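Local coordinates for dihydropyrimidinase (PDB 3SFW), which probably hydrolyses the cyclic amide bond of dihydropyrimidines at a site with two zinc ions, at residues H239-D244 with P290-W295. Residues are numbered along the deposited sequence; the frame is centred on the assembly and turned at random.
Sequences HVSCAD and PLREKW. With ZN (zinc ion), chain D.
Arg292 meets Ser241 through one hydrogen bond between side chains. Its NE donates to Ser241 OG over 2.8 Å, with an N-H...O angle of 162°. The hydroxyl oxygen sits at the edge of the guanidinium, 11° out of its plane. A bend of the arginine chain at CB-CG (chi2 -56°) turns NE toward this hydroxyl. Arg292 CG also lies 3.3 Å from the backbone O of Ser241.

Glu217 of helix 214-230 completes this polar cluster. Its OE1 forms a salt bridge with Arg292 NH2 and a hydrogen bond with Ser241 OG, so serine and arginine share one carboxylate oxygen. Arg292 NH1 bonds to the backbone O of Arg212. The guanidinium, in a buried setting, is thus held by NE and both terminal nitrogens, which should fix its rotation. Within its own segment, Pro290 CD lies 3.5 Å above one face of the guanidinium, toward its edge.

The other contacts between the segments are van der Waals. Cys242 CB comes obliquely to within 4.0 Å of Arg292 NE. At the far end, Ala243 CB touches the six-membered ring of Trp295, 3.5 Å from CZ3, also at an oblique approach. Inside 290-295, Trp295 NE1 donates to the anti lone pair of Glu293 OE1 over 3.0 Å, nearly in the indole plane. This bond probably steadies the indole beside Ala243.

His239 stands at the other end of its segment. Its NE2 binds a zinc ion at 2.2 Å. Two waters and His183 bind the same zinc, and the carboxylated Lys150 binds both zinc ions. Cys242 is the N-cap residue of helix 243-254. The arrangement joins the loop after strand 234-237 to the loop before helix 295-305, next to the zinc site of a TIM-barrel amidohydrolase, where metal ligands characteristically lie at the C-terminal ends of barrel strands.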
ATOM      1  N   HIS A 239      -1.875  -3.318 -22.900  1.00  9.04           N
ATOM      2  CA  HIS A 239      -3.201  -2.732 -22.633  1.00 10.53           C
ATOM      3  C   HIS A 239      -3.611  -2.775 -21.159  1.00 12.49           C
ATOM      4  O   HIS A 239      -4.632  -3.366 -20.827  1.00 10.13           O
ATOM      5  CB  HIS A 239      -4.331  -3.316 -23.562  1.00  9.99           C
ATOM      6  CG  HIS A 239      -4.405  -4.829 -23.634  1.00  9.29           C
ATOM      7  ND1 HIS A 239      -4.426  -5.643 -22.513  1.00 10.37           N
ATOM      8  CD2 HIS A 239      -4.605  -5.649 -24.704  1.00  9.68           C
ATOM      9  CE1 HIS A 239      -4.569  -6.912 -22.900  1.00 10.06           C
ATOM     10  NE2 HIS A 239      -4.698  -6.929 -24.221  1.00  9.98           N
ATOM     11  N   VAL A 240      -2.908  -2.010 -20.321  1.00  7.75           N
ATOM     12  CA  VAL A 240      -3.367  -1.779 -18.931  1.00 11.66           C
ATOM     13  C   VAL A 240      -4.611  -0.844 -18.988  1.00 10.83           C
ATOM     14  O   VAL A 240      -4.554   0.222 -19.623  1.00  9.87           O
ATOM     15  CB  VAL A 240      -2.221  -1.129 -18.085  1.00 10.08           C
ATOM     16  CG1 VAL A 240      -2.719  -0.762 -16.657  1.00 11.09           C
ATOM     17  CG2 VAL A 240      -1.046  -2.090 -17.991  1.00  9.50           C
ATOM     18  N   SER A 241      -5.764  -1.293 -18.450  1.00  9.35           N
ATOM     19  CA  SER A 241      -6.992  -0.503 -18.665  1.00 10.38           C
ATOM     20  C   SER A 241      -7.546   0.097 -17.395  1.00 11.34           C
ATOM     21  O   SER A 241      -8.505   0.892 -17.435  1.00 11.67           O
ATOM     22  CB  SER A 241      -8.088  -1.372 -19.323  1.00 11.06           C
ATOM     23  OG  SER A 241      -8.622  -2.322 -18.400  1.00 12.04           O
ATOM     24  N   CYS A 242      -7.059  -0.359 -16.248  1.00 10.79           N
ATOM     25  CA  CYS A 242      -7.746  -0.030 -14.996  1.00 12.60           C
ATOM     26  C   CYS A 242      -6.828   0.243 -13.839  1.00 12.94           C
ATOM     27  O   CYS A 242      -5.640  -0.147 -13.831  1.00 10.72           O
ATOM     28  CB  CYS A 242      -8.740  -1.115 -14.598  1.00 11.18           C
ATOM     29  SG  CYS A 242      -7.998  -2.713 -14.165  1.00 15.55           S
ATOM     30  N   ALA A 243      -7.364   0.991 -12.879  1.00 13.87           N
ATOM     31  CA  ALA A 243      -6.589   1.404 -11.705  1.00 12.04           C
ATOM     32  C   ALA A 243      -6.075   0.220 -10.905  1.00 11.64           C
ATOM     33  O   ALA A 243      -4.934   0.255 -10.423  1.00 11.03           O
ATOM     34  CB  ALA A 243      -7.444   2.356 -10.785  1.00 10.74           C
ATOM     35  N   ASP A 244      -6.839  -0.872 -10.854  1.00 12.25           N
ATOM     36  CA  ASP A 244      -6.406  -2.060 -10.109  1.00 13.88           C
ATOM     37  C   ASP A 244      -5.039  -2.525 -10.655  1.00 15.18           C
ATOM     38  O   ASP A 244      -4.118  -2.801  -9.885  1.00 13.81           O
ATOM     39  CB  ASP A 244      -7.448  -3.159 -10.297  1.00 15.05           C
ATOM     40  CG  ASP A 244      -7.235  -4.352  -9.379  1.00 23.84           C
ATOM     41  OD1 ASP A 244      -8.263  -4.932  -8.965  1.00 28.93           O
ATOM     42  OD2 ASP A 244      -6.079  -4.766  -9.107  1.00 27.11           O
ATOM     43  N   PRO A 290     -12.170  -5.051 -21.374  1.00  9.75           N
ATOM     44  CA  PRO A 290     -13.265  -4.195 -21.845  1.00 10.52           C
ATOM     45  C   PRO A 290     -13.046  -2.740 -21.440  1.00 12.93           C
ATOM     46  O   PRO A 290     -12.317  -2.444 -20.490  1.00 12.11           O
ATOM     47  CB  PRO A 290     -14.483  -4.774 -21.101  1.00 11.60           C
ATOM     48  CG  PRO A 290     -13.899  -5.341 -19.795  1.00 12.94           C
ATOM     49  CD  PRO A 290     -12.495  -5.857 -20.194  1.00 11.99           C
ATOM     50  N   LEU A 291     -13.801  -1.845 -22.050  1.00 11.01           N
ATOM     51  CA  LEU A 291     -13.876  -0.456 -21.579  1.00 12.30           C
ATOM     52  C   LEU A 291     -14.346  -0.433 -20.123  1.00 13.33           C
ATOM     53  O   LEU A 291     -15.070  -1.346 -19.693  1.00 13.51           O
ATOM     54  CB  LEU A 291     -14.849   0.319 -22.490  1.00 12.27           C
ATOM     55  CG  LEU A 291     -14.321   0.546 -23.902  1.00 13.94           C
ATOM     56  CD1 LEU A 291     -15.341   1.370 -24.723  1.00 12.72           C
ATOM     57  CD2 LEU A 291     -12.975   1.303 -23.844  1.00 13.93           C
ATOM     58  N   ARG A 292     -13.889   0.577 -19.375  1.00 12.58           N
ATOM     59  CA  ARG A 292     -13.980   0.636 -17.911  1.00 13.12           C
ATOM     60  C   ARG A 292     -14.813   1.849 -17.494  1.00 11.09           C
ATOM     61  O   ARG A 292     -15.041   2.790 -18.285  1.00 11.72           O
ATOM     62  CB  ARG A 292     -12.574   0.797 -17.296  1.00  9.83           C
ATOM     63  CG  ARG A 292     -11.592  -0.317 -17.708  1.00  9.94           C
ATOM     64  CD  ARG A 292     -12.208  -1.719 -17.316  1.00 10.86           C
ATOM     65  NE  ARG A 292     -11.182  -2.793 -17.322  1.00 13.48           N
ATOM     66  CZ  ARG A 292     -11.456  -4.076 -17.080  1.00 14.32           C
ATOM     67  NH1 ARG A 292     -12.711  -4.460 -16.757  1.00 11.77           N
ATOM     68  NH2 ARG A 292     -10.475  -4.978 -17.070  1.00 13.45           N
ATOM     69  N   GLU A 293     -15.192   1.870 -16.233  1.00 12.45           N
ATOM     70  CA  GLU A 293     -15.834   3.066 -15.659  1.00 13.91           C
ATOM     71  C   GLU A 293     -14.904   4.250 -15.896  1.00 13.54           C
ATOM     72  O   GLU A 293     -13.693   4.127 -15.757  1.00 12.60           O
ATOM     73  CB  GLU A 293     -16.055   2.861 -14.168  1.00 14.10           C
ATOM     74  CG  GLU A 293     -17.161   1.848 -13.880  1.00 18.22           C
ATOM     75  CD  GLU A 293     -17.318   1.493 -12.385  1.00 24.38           C
ATOM     76  OE1 GLU A 293     -16.386   1.678 -11.565  1.00 25.89           O
ATOM     77  OE2 GLU A 293     -18.277   0.760 -12.088  1.00 30.23           O
ATOM     78  N   LYS A 294     -15.469   5.394 -16.245  1.00 12.35           N
ATOM     79  CA  LYS A 294     -14.686   6.489 -16.785  1.00 15.22           C
ATOM     80  C   LYS A 294     -13.601   6.964 -15.797  1.00 14.89           C
ATOM     81  O   LYS A 294     -12.556   7.468 -16.230  1.00 15.45           O
ATOM     82  CB  LYS A 294     -15.626   7.654 -17.125  1.00 17.33           C
ATOM     83  CG  LYS A 294     -14.916   8.808 -17.858  1.00 19.23           C
ATOM     84  CD  LYS A 294     -15.948   9.819 -18.390  1.00 19.27           C
ATOM     85  CE  LYS A 294     -15.236  11.106 -18.841  1.00 19.27           C
ATOM     86  NZ  LYS A 294     -14.324  10.868 -20.061  1.00 16.13           N
ATOM     87  N   TRP A 295     -13.856   6.856 -14.494  1.00 15.56           N
ATOM     88  CA  TRP A 295     -12.842   7.312 -13.513  1.00 13.62           C
ATOM     89  C   TRP A 295     -11.467   6.644 -13.707  1.00 11.74           C
ATOM     90  O   TRP A 295     -10.435   7.227 -13.315  1.00 15.22           O
ATOM     91  CB  TRP A 295     -13.305   7.121 -12.050  1.00 14.62           C
ATOM     92  CG  TRP A 295     -13.411   5.697 -11.600  1.00 13.86           C
ATOM     93  CD1 TRP A 295     -14.520   4.908 -11.666  1.00 14.73           C
ATOM     94  CD2 TRP A 295     -12.393   4.911 -10.974  1.00 14.17           C
ATOM     95  NE1 TRP A 295     -14.257   3.676 -11.091  1.00 14.99           N
ATOM     96  CE2 TRP A 295     -12.950   3.644 -10.696  1.00 13.73           C
ATOM     97  CE3 TRP A 295     -11.047   5.134 -10.660  1.00 14.07           C
ATOM     98  CZ2 TRP A 295     -12.222   2.621 -10.094  1.00 15.19           C
ATOM     99  CZ3 TRP A 295     -10.347   4.125  -9.998  1.00 15.39           C
ATOM    100  CH2 TRP A 295     -10.920   2.886  -9.756  1.00 16.39           C
TER
HETATM  101 ZN    ZN D 501      -4.816  -8.540 -25.698  1.00 15.91          ZN
HETATM  102  O   HOH W   1      -5.385  -9.922 -27.179  1.00 15.51           O
HETATM  103  O   HOH W   2      -6.949  -8.143 -26.248  1.00 18.53           O